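Local coordinates for protein hemin degrading factor (Pseudomonas aeruginosa, PDB 4MF9) that binds heme in a cleft between sheet and helices and probably acts in both heme trafficking and heme degradation, at residues E49-V55 with Q178-L184; I199-L204 with K223-Q227. All blocks are in the same frame, centred on the assembly; numbering follows the deposited sequence.

Contact 1: residues E49-V55 with Q178-L184; sequences ELVASRV and QDAVLAL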
ATOM      1  N   GLU A  49      -8.506  12.648  11.476  1.00 21.83           N
ATOM      2  CA  GLU A  49      -9.248  13.667  12.172  1.00 24.04           C
ATOM      3  C   GLU A  49     -10.498  14.054  11.408  1.00 21.74           C
ATOM      4  O   GLU A  49     -11.536  14.162  11.960  1.00 20.03           O
ATOM      5  CB  GLU A  49      -8.395  14.863  12.364  1.00 25.55           C
ATOM      6  CG  GLU A  49      -7.403  14.730  13.457  1.00 27.41           C
ATOM      7  CD  GLU A  49      -6.394  15.865  13.450  1.00 34.03           C
ATOM      8  OE1 GLU A  49      -5.393  15.802  12.703  1.00 22.43           O
ATOM      9  OE2 GLU A  49      -6.665  16.830  14.155  1.00 31.64           O
ATOM     10  N   LEU A  50     -10.342  14.183  10.108  1.00 19.60           N
ATOM     11  CA  LEU A  50     -11.439  14.548   9.211  1.00 17.21           C
ATOM     12  C   LEU A  50     -12.538  13.496   9.284  1.00 21.33           C
ATOM     13  O   LEU A  50     -13.717  13.826   9.453  1.00 18.57           O
ATOM     14  CB  LEU A  50     -10.945  14.692   7.767  1.00 21.80           C
ATOM     15  CG  LEU A  50     -11.492  15.835   6.898  1.00 26.99           C
ATOM     16  CD1 LEU A  50     -11.164  15.644   5.425  1.00 25.27           C
ATOM     17  CD2 LEU A  50     -12.977  15.995   7.061  1.00 27.11           C
ATOM     18  N   VAL A  51     -12.151  12.228   9.175  1.00 19.84           N
ATOM     19  CA  VAL A  51     -13.107  11.127   9.289  1.00 19.40           C
ATOM     20  C   VAL A  51     -13.791  11.093  10.665  1.00 19.70           C
ATOM     21  O   VAL A  51     -15.003  10.881  10.764  1.00 18.09           O
ATOM     22  CB  VAL A  51     -12.437   9.769   8.964  1.00 18.82           C
ATOM     23  CG1 VAL A  51     -13.406   8.622   9.201  1.00 16.56           C
ATOM     24  CG2 VAL A  51     -11.935   9.754   7.521  1.00 17.52           C
ATOM     25  N   ALA A  52     -13.026  11.317  11.727  1.00 18.11           N
ATOM     26  CA  ALA A  52     -13.610  11.347  13.064  1.00 21.56           C
ATOM     27  C   ALA A  52     -14.607  12.499  13.215  1.00 20.39           C
ATOM     28  O   ALA A  52     -15.524  12.418  14.019  1.00 19.65           O
ATOM     29  CB  ALA A  52     -12.531  11.430  14.123  1.00 21.72           C
ATOM     30  N   SER A  53     -14.444  13.567  12.442  1.00 20.95           N
ATOM     31  CA  SER A  53     -15.424  14.659  12.503  1.00 25.47           C
ATOM     32  C   SER A  53     -16.778  14.211  11.944  1.00 19.22           C
ATOM     33  O   SER A  53     -17.787  14.903  12.111  1.00 20.93           O
ATOM     34  CB  SER A  53     -14.925  15.890  11.747  1.00 21.57           C
ATOM     35  OG  SER A  53     -15.192  15.772  10.367  1.00 19.79           O
ATOM     36  N   ARG A  54     -16.789  13.088  11.236  1.00 16.85           N
ATOM     37  CA  ARG A  54     -17.968  12.456  10.685  1.00 14.15           C
ATOM     38  C   ARG A  54     -18.798  11.602  11.657  1.00 18.24           C
ATOM     39  O   ARG A  54     -19.884  11.234  11.357  1.00 16.65           O
ATOM     40  CB  ARG A  54     -17.596  11.598   9.453  1.00 14.27           C
ATOM     41  CG  ARG A  54     -16.947  12.363   8.312  1.00 20.20           C
ATOM     42  CD  ARG A  54     -16.598  11.523   7.109  1.00 17.73           C
ATOM     43  NE  ARG A  54     -17.758  10.988   6.451  1.00 18.63           N
ATOM     44  CZ  ARG A  54     -17.779  10.655   5.176  1.00 23.74           C
ATOM     45  NH1 ARG A  54     -16.679  10.770   4.471  1.00 20.94           N
ATOM     46  NH2 ARG A  54     -18.865  10.240   4.605  1.00 20.18           N
ATOM     47  N   VAL A  55     -18.225  11.254  12.786  1.00 14.93           N
ATOM     48  CA  VAL A  55     -18.887  10.323  13.697  1.00 16.62           C
ATOM     49  C   VAL A  55     -20.174  10.934  14.247  1.00 17.13           C
ATOM     50  O   VAL A  55     -20.194  12.092  14.661  1.00 19.56           O
ATOM     51  CB  VAL A  55     -17.963   9.894  14.840  1.00 20.01           C
ATOM     52  CG1 VAL A  55     -18.703   9.001  15.820  1.00 23.00           C
ATOM     53  CG2 VAL A  55     -16.751   9.165  14.279  1.00 19.78           C
ATOM     54  N   GLN A 178     -17.855   6.718  21.247  1.00 29.63           N
ATOM     55  CA  GLN A 178     -17.991   6.999  19.832  1.00 31.43           C
ATOM     56  C   GLN A 178     -17.126   8.164  19.374  1.00 36.34           C
ATOM     57  O   GLN A 178     -16.401   8.033  18.384  1.00 37.31           O
ATOM     58  CB  GLN A 178     -19.459   7.147  19.442  1.00 26.53           C
ATOM     59  CG  GLN A 178     -20.067   5.800  19.105  1.00 23.14           C
ATOM     60  CD  GLN A 178     -19.268   5.110  18.013  1.00 20.45           C
ATOM     61  OE1 GLN A 178     -19.070   5.672  16.940  1.00 19.37           O
ATOM     62  NE2 GLN A 178     -18.788   3.905  18.290  1.00 18.44           N
ATOM     63  N   ASP A 179     -17.295   9.322  19.930  1.00 35.28           N
ATOM     64  CA  ASP A 179     -16.263  10.295  19.918  1.00 40.79           C
ATOM     65  C   ASP A 179     -16.056  10.956  18.580  1.00 43.01           C
ATOM     66  O   ASP A 179     -16.533  10.457  17.590  1.00 45.39           O
ATOM     67  CB  ASP A 179     -14.969   9.651  20.340  1.00 42.35           C
ATOM     68  CG  ASP A 179     -14.261  10.432  21.324  1.00 48.30           C
ATOM     69  OD1 ASP A 179     -13.018  10.385  21.347  1.00 45.56           O
ATOM     70  OD2 ASP A 179     -14.941  11.078  22.125  1.00 51.94           O
ATOM     71  N   ALA A 180     -15.419  12.086  18.531  1.00 45.46           N
ATOM     72  CA  ALA A 180     -15.104  12.620  17.234  1.00 41.96           C
ATOM     73  C   ALA A 180     -13.763  13.362  17.204  1.00 41.26           C
ATOM     74  O   ALA A 180     -13.549  14.142  16.340  1.00 41.08           O
ATOM     75  CB  ALA A 180     -16.229  13.474  16.749  1.00 34.83           C
ATOM     76  N   VAL A 181     -12.907  13.054  18.149  1.00 45.21           N
ATOM     77  CA  VAL A 181     -11.700  13.813  18.277  1.00 47.92           C
ATOM     78  C   VAL A 181     -10.443  13.151  17.693  1.00 48.34           C
ATOM     79  O   VAL A 181      -9.783  13.729  16.827  1.00 48.09           O
ATOM     80  CB  VAL A 181     -11.573  14.287  19.731  1.00 49.38           C
ATOM     81  CG1 VAL A 181     -10.156  14.662  20.088  1.00 50.66           C
ATOM     82  CG2 VAL A 181     -12.485  15.489  19.897  1.00 53.18           C
ATOM     83  N   LEU A 182     -10.160  11.951  18.142  1.00 48.67           N
ATOM     84  CA  LEU A 182      -9.038  11.131  17.650  1.00 41.36           C
ATOM     85  C   LEU A 182      -7.675  11.457  18.283  1.00 42.81           C
ATOM     86  O   LEU A 182      -7.104  12.522  18.047  1.00 42.83           O
ATOM     87  CB  LEU A 182      -8.942  11.133  16.115  1.00 39.04           C
ATOM     88  CG  LEU A 182      -7.954  10.098  15.598  1.00 36.17           C
ATOM     89  CD1 LEU A 182      -8.312   8.774  16.219  1.00 30.04           C
ATOM     90  CD2 LEU A 182      -7.949  10.003  14.087  1.00 28.73           C
ATOM     91  N   ALA A 183      -7.143  10.508  19.023  1.00 41.20           N
ATOM     92  CA  ALA A 183      -5.876  10.690  19.681  1.00 40.55           C
ATOM     93  C   ALA A 183      -4.717  10.469  18.718  1.00 43.55           C
ATOM     94  O   ALA A 183      -4.665   9.460  18.066  1.00 42.99           O
ATOM     95  CB  ALA A 183      -5.781   9.698  20.805  1.00 37.98           C
ATOM     96  N   LEU A 184      -3.767  11.377  18.693  1.00 40.63           N
ATOM     97  CA  LEU A 184      -2.618  11.229  17.801  1.00 38.28           C
ATOM     98  C   LEU A 184      -1.294  11.375  18.545  1.00 46.85           C
ATOM     99  O   LEU A 184      -1.099  12.332  19.300  1.00 39.89           O
ATOM    100  CB  LEU A 184      -2.678  12.252  16.663  1.00 35.98           C
ATOM    101  CG  LEU A 184      -3.951  12.316  15.817  1.00 30.75           C
ATOM    102  CD1 LEU A 184      -3.804  13.372  14.747  1.00 28.32           C
ATOM    103  CD2 LEU A 184      -4.271  10.981  15.191  1.00 28.94           C
TER
HETATM  104  O   HOH W   1     -12.145  15.363  14.540  1.00 27.34           O
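The backbones of E49-V55 and Q178-L184 come closest where A52 faces A180, their CA atoms 4.6 Å apart; no direct hydrogen bond joins the segments. This is a loop packed on the end of a helix in the N-terminal HemS/ChuX-type half: helix 47-52 runs into a type I beta turn, A52 to V55, and the non-regular chain that follows helix 166-173 lies against both. Small side chains make the close fit possible. The methyl of A52 points at the loop and rests on the carbonyl of A180, with O 3.6 Å from CB, and also meets CB of L182 at 4.1 Å. In return A180 sets its CB beside the carbonyl oxygen of A52, which also accepts the turn bond from V55 N. V55, branched at CB, straddles the carbonyl of D179: CB and CG1 both approach D179 O, and CG1 goes on to touch OE1 of Q178 at 3.5 Å. The Q178 amide is anchored outside the pair, by R61 N and A175 O. At the E49 end of the helical segment, L182, with CG anti to the backbone N (chi1 -170°), lays CD2 against the amide nitrogen of E49. The acid of E49 accepts from S46 through OE1, and CD1 of L184 brushes the same carboxylate, an apolar methyl beside a group that is probably charged, at a partly exposed place. S53 OG turns back to bond L50 O, in the carbonyl plane, at 2.6 Å. One water bridges the segments, donating to E49 O at 2.9 Å and to A180 O at 2.6 Å.

Contact 2: residues I199-L204 with K223-Q227; sequences IDAAAL and KHGAQ
H224 lays its imidazole over the start of helix 201-210, with CA of L204 3.9 Å from the ring centroid and 8° from the ring normal: a CH-pi contact over the face. The first torsion, chi1 -49°, keeps CG beside its own backbone N and swings the ring toward the helix. CG of K223 lies over the opposite face, offset toward the rim, and ND1 is hydrogen-bonded to L220 O, which restrains the ring's rotation. Alanine suits position 203 because its short CB can sit 3.8 Å from CD2 of H224 without pushing the ring off the helix backbone. The tight packing continues deeper with I199, whose CD1 reaches the carbonyl oxygens of H224 and G225, and whose CG2 meets CB of A226 at 4.3 Å. I199 also rests on Q230 and L234 of helix 228-235, and L204 on A231. The contact is thus a helix N-terminus packed against a helix C-terminus. D200 is the N-cap of helix 201-210, OD1 accepting a weak capping bond from A203 N, and G225 ends helix 217-224 in a Schellman motif, its positive phi (67°) easily adopted without a CB. Around D200 the contact is looser. D200 is exposed, and its OD2 stays 6.4 Å from NE2 of H224, so the two groups do not touch. Here a water fills in for direct bonding, accepting from D200 N at 2.9 Å and donating to H224 O at 2.8 Å.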
ATOM      1  N   ILE A 199      28.949   3.271   5.626  1.00 29.41           N
ATOM      2  CA  ILE A 199      28.471   1.930   5.492  1.00 28.99           C
ATOM      3  C   ILE A 199      29.604   0.953   5.188  1.00 26.77           C
ATOM      4  O   ILE A 199      30.432   1.242   4.393  1.00 24.20           O
ATOM      5  CB  ILE A 199      27.408   1.833   4.382  1.00 28.83           C
ATOM      6  CG1 ILE A 199      26.351   2.895   4.549  1.00 26.56           C
ATOM      7  CG2 ILE A 199      26.796   0.450   4.346  1.00 28.01           C
ATOM      8  CD1 ILE A 199      25.759   2.951   5.913  1.00 27.21           C
ATOM      9  N   ASP A 200      29.605  -0.204   5.844  1.00 24.41           N
ATOM     10  CA  ASP A 200      30.527  -1.286   5.488  1.00 25.23           C
ATOM     11  C   ASP A 200      30.036  -1.956   4.204  1.00 24.21           C
ATOM     12  O   ASP A 200      29.257  -2.913   4.253  1.00 20.33           O
ATOM     13  CB  ASP A 200      30.608  -2.307   6.630  1.00 24.85           C
ATOM     14  CG  ASP A 200      31.747  -3.295   6.465  1.00 24.57           C
ATOM     15  OD1 ASP A 200      32.358  -3.353   5.369  1.00 25.75           O
ATOM     16  OD2 ASP A 200      32.026  -4.021   7.442  1.00 28.58           O
ATOM     17  N   ALA A 201      30.494  -1.451   3.061  1.00 20.16           N
ATOM     18  CA  ALA A 201      30.002  -1.899   1.754  1.00 23.60           C
ATOM     19  C   ALA A 201      30.346  -3.354   1.441  1.00 24.38           C
ATOM     20  O   ALA A 201      29.574  -4.059   0.802  1.00 22.05           O
ATOM     21  CB  ALA A 201      30.522  -0.985   0.657  1.00 20.01           C
ATOM     22  N   ALA A 202      31.521  -3.804   1.847  1.00 28.83           N
ATOM     23  CA  ALA A 202      31.957  -5.161   1.635  1.00 21.30           C
ATOM     24  C   ALA A 202      31.141  -6.188   2.419  1.00 22.87           C
ATOM     25  O   ALA A 202      30.753  -7.192   1.942  1.00 26.95           O
ATOM     26  CB  ALA A 202      33.451  -5.242   1.913  1.00 30.23           C
ATOM     27  N   ALA A 203      30.847  -5.850   3.649  1.00 22.23           N
ATOM     28  CA  ALA A 203      29.994  -6.699   4.438  1.00 27.42           C
ATOM     29  C   ALA A 203      28.597  -6.784   3.871  1.00 18.65           C
ATOM     30  O   ALA A 203      28.100  -7.822   3.720  1.00 18.57           O
ATOM     31  CB  ALA A 203      29.948  -6.219   5.879  1.00 21.17           C
ATOM     32  N   LEU A 204      28.062  -5.653   3.485  1.00 22.98           N
ATOM     33  CA  LEU A 204      26.748  -5.608   2.892  1.00 19.82           C
ATOM     34  C   LEU A 204      26.682  -6.448   1.636  1.00 16.72           C
ATOM     35  O   LEU A 204      25.840  -7.270   1.540  1.00 16.71           O
ATOM     36  CB  LEU A 204      26.502  -4.168   2.503  1.00 21.44           C
ATOM     37  CG  LEU A 204      25.149  -3.612   2.152  1.00 26.46           C
ATOM     38  CD1 LEU A 204      25.264  -2.543   1.121  1.00 19.44           C
ATOM     39  CD2 LEU A 204      24.103  -4.611   1.855  1.00 23.50           C
ATOM     40  N   LYS A 223      20.964  -4.622   9.529  1.00 21.87           N
ATOM     41  CA  LYS A 223      22.225  -5.091   9.997  1.00 26.02           C
ATOM     42  C   LYS A 223      23.353  -4.157   9.718  1.00 25.54           C
ATOM     43  O   LYS A 223      24.175  -3.996  10.562  1.00 23.88           O
ATOM     44  CB  LYS A 223      22.499  -6.484   9.423  1.00 24.56           C
ATOM     45  CG  LYS A 223      23.906  -6.975   9.658  1.00 25.12           C
ATOM     46  CD  LYS A 223      23.936  -8.443   9.398  1.00 27.66           C
ATOM     47  CE  LYS A 223      25.190  -9.100   9.886  1.00 31.15           C
ATOM     48  NZ  LYS A 223      25.079  -9.385  11.326  1.00 29.12           N
ATOM     49  N   HIS A 224      23.377  -3.538   8.548  1.00 24.87           N
ATOM     50  CA  HIS A 224      24.453  -2.635   8.184  1.00 23.30           C
ATOM     51  C   HIS A 224      24.081  -1.170   8.292  1.00 26.58           C
ATOM     52  O   HIS A 224      24.822  -0.301   7.963  1.00 29.27           O
ATOM     53  CB  HIS A 224      25.016  -2.997   6.813  1.00 25.79           C
ATOM     54  CG  HIS A 224      25.324  -4.446   6.658  1.00 22.05           C
ATOM     55  ND1 HIS A 224      24.403  -5.346   6.222  1.00 23.96           N
ATOM     56  CD2 HIS A 224      26.437  -5.155   6.910  1.00 28.71           C
ATOM     57  CE1 HIS A 224      24.912  -6.556   6.233  1.00 23.10           C
ATOM     58  NE2 HIS A 224      26.156  -6.468   6.621  1.00 28.76           N
ATOM     59  N   GLY A 225      22.894  -0.914   8.786  1.00 25.39           N
ATOM     60  CA  GLY A 225      22.445   0.435   8.994  1.00 28.47           C
ATOM     61  C   GLY A 225      22.218   1.253   7.745  1.00 23.53           C
ATOM     62  O   GLY A 225      22.315   2.408   7.783  1.00 20.50           O
ATOM     63  N   ALA A 226      21.916   0.597   6.648  1.00 24.45           N
ATOM     64  CA  ALA A 226      21.782   1.305   5.377  1.00 21.83           C
ATOM     65  C   ALA A 226      20.331   1.551   4.999  1.00 16.17           C
ATOM     66  O   ALA A 226      19.473   0.699   5.235  1.00 15.10           O
ATOM     67  CB  ALA A 226      22.501   0.549   4.270  1.00 18.25           C
ATOM     68  N   GLN A 227      20.066   2.705   4.405  1.00 21.17           N
ATOM     69  CA  GLN A 227      18.777   2.975   3.740  1.00 23.99           C
ATOM     70  C   GLN A 227      18.655   2.114   2.482  1.00 18.61           C
ATOM     71  O   GLN A 227      19.634   1.715   1.943  1.00 16.52           O
ATOM     72  CB  GLN A 227      18.595   4.432   3.336  1.00 23.05           C
ATOM     73  CG  GLN A 227      19.004   5.432   4.356  1.00 27.76           C
ATOM     74  CD  GLN A 227      18.285   5.213   5.641  1.00 30.51           C
ATOM     75  OE1 GLN A 227      18.862   4.865   6.645  1.00 32.96           O
ATOM     76  NE2 GLN A 227      17.015   5.345   5.591  1.00 33.90           N
TER
HETATM   77  O   HOH W   2      27.628  -0.715   7.957  1.00 26.12           O

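The two contacts lie at separate ends of the molecule, their centres 42 Å apart and their nearest atoms about 23 Å, and contact 1 closes along the chain before contact 2 opens. Both are partly buried, away from the centre of the chain, and share no secondary-structure element. Contact 1 brings a loop back over 123 residues to a helix end beside strands 124-133 and 59-62, setting alanine and valine against backbone carbonyls, with leucine methyls beside a helix amide and a carboxylate. Contact 2 is local, joining neighbouring helices through an imidazole face. In both, a water supplies the polar link. Contact 2 alone lies near heme-binding residues, with A226 about 8 Å from R228, side chain to side chain.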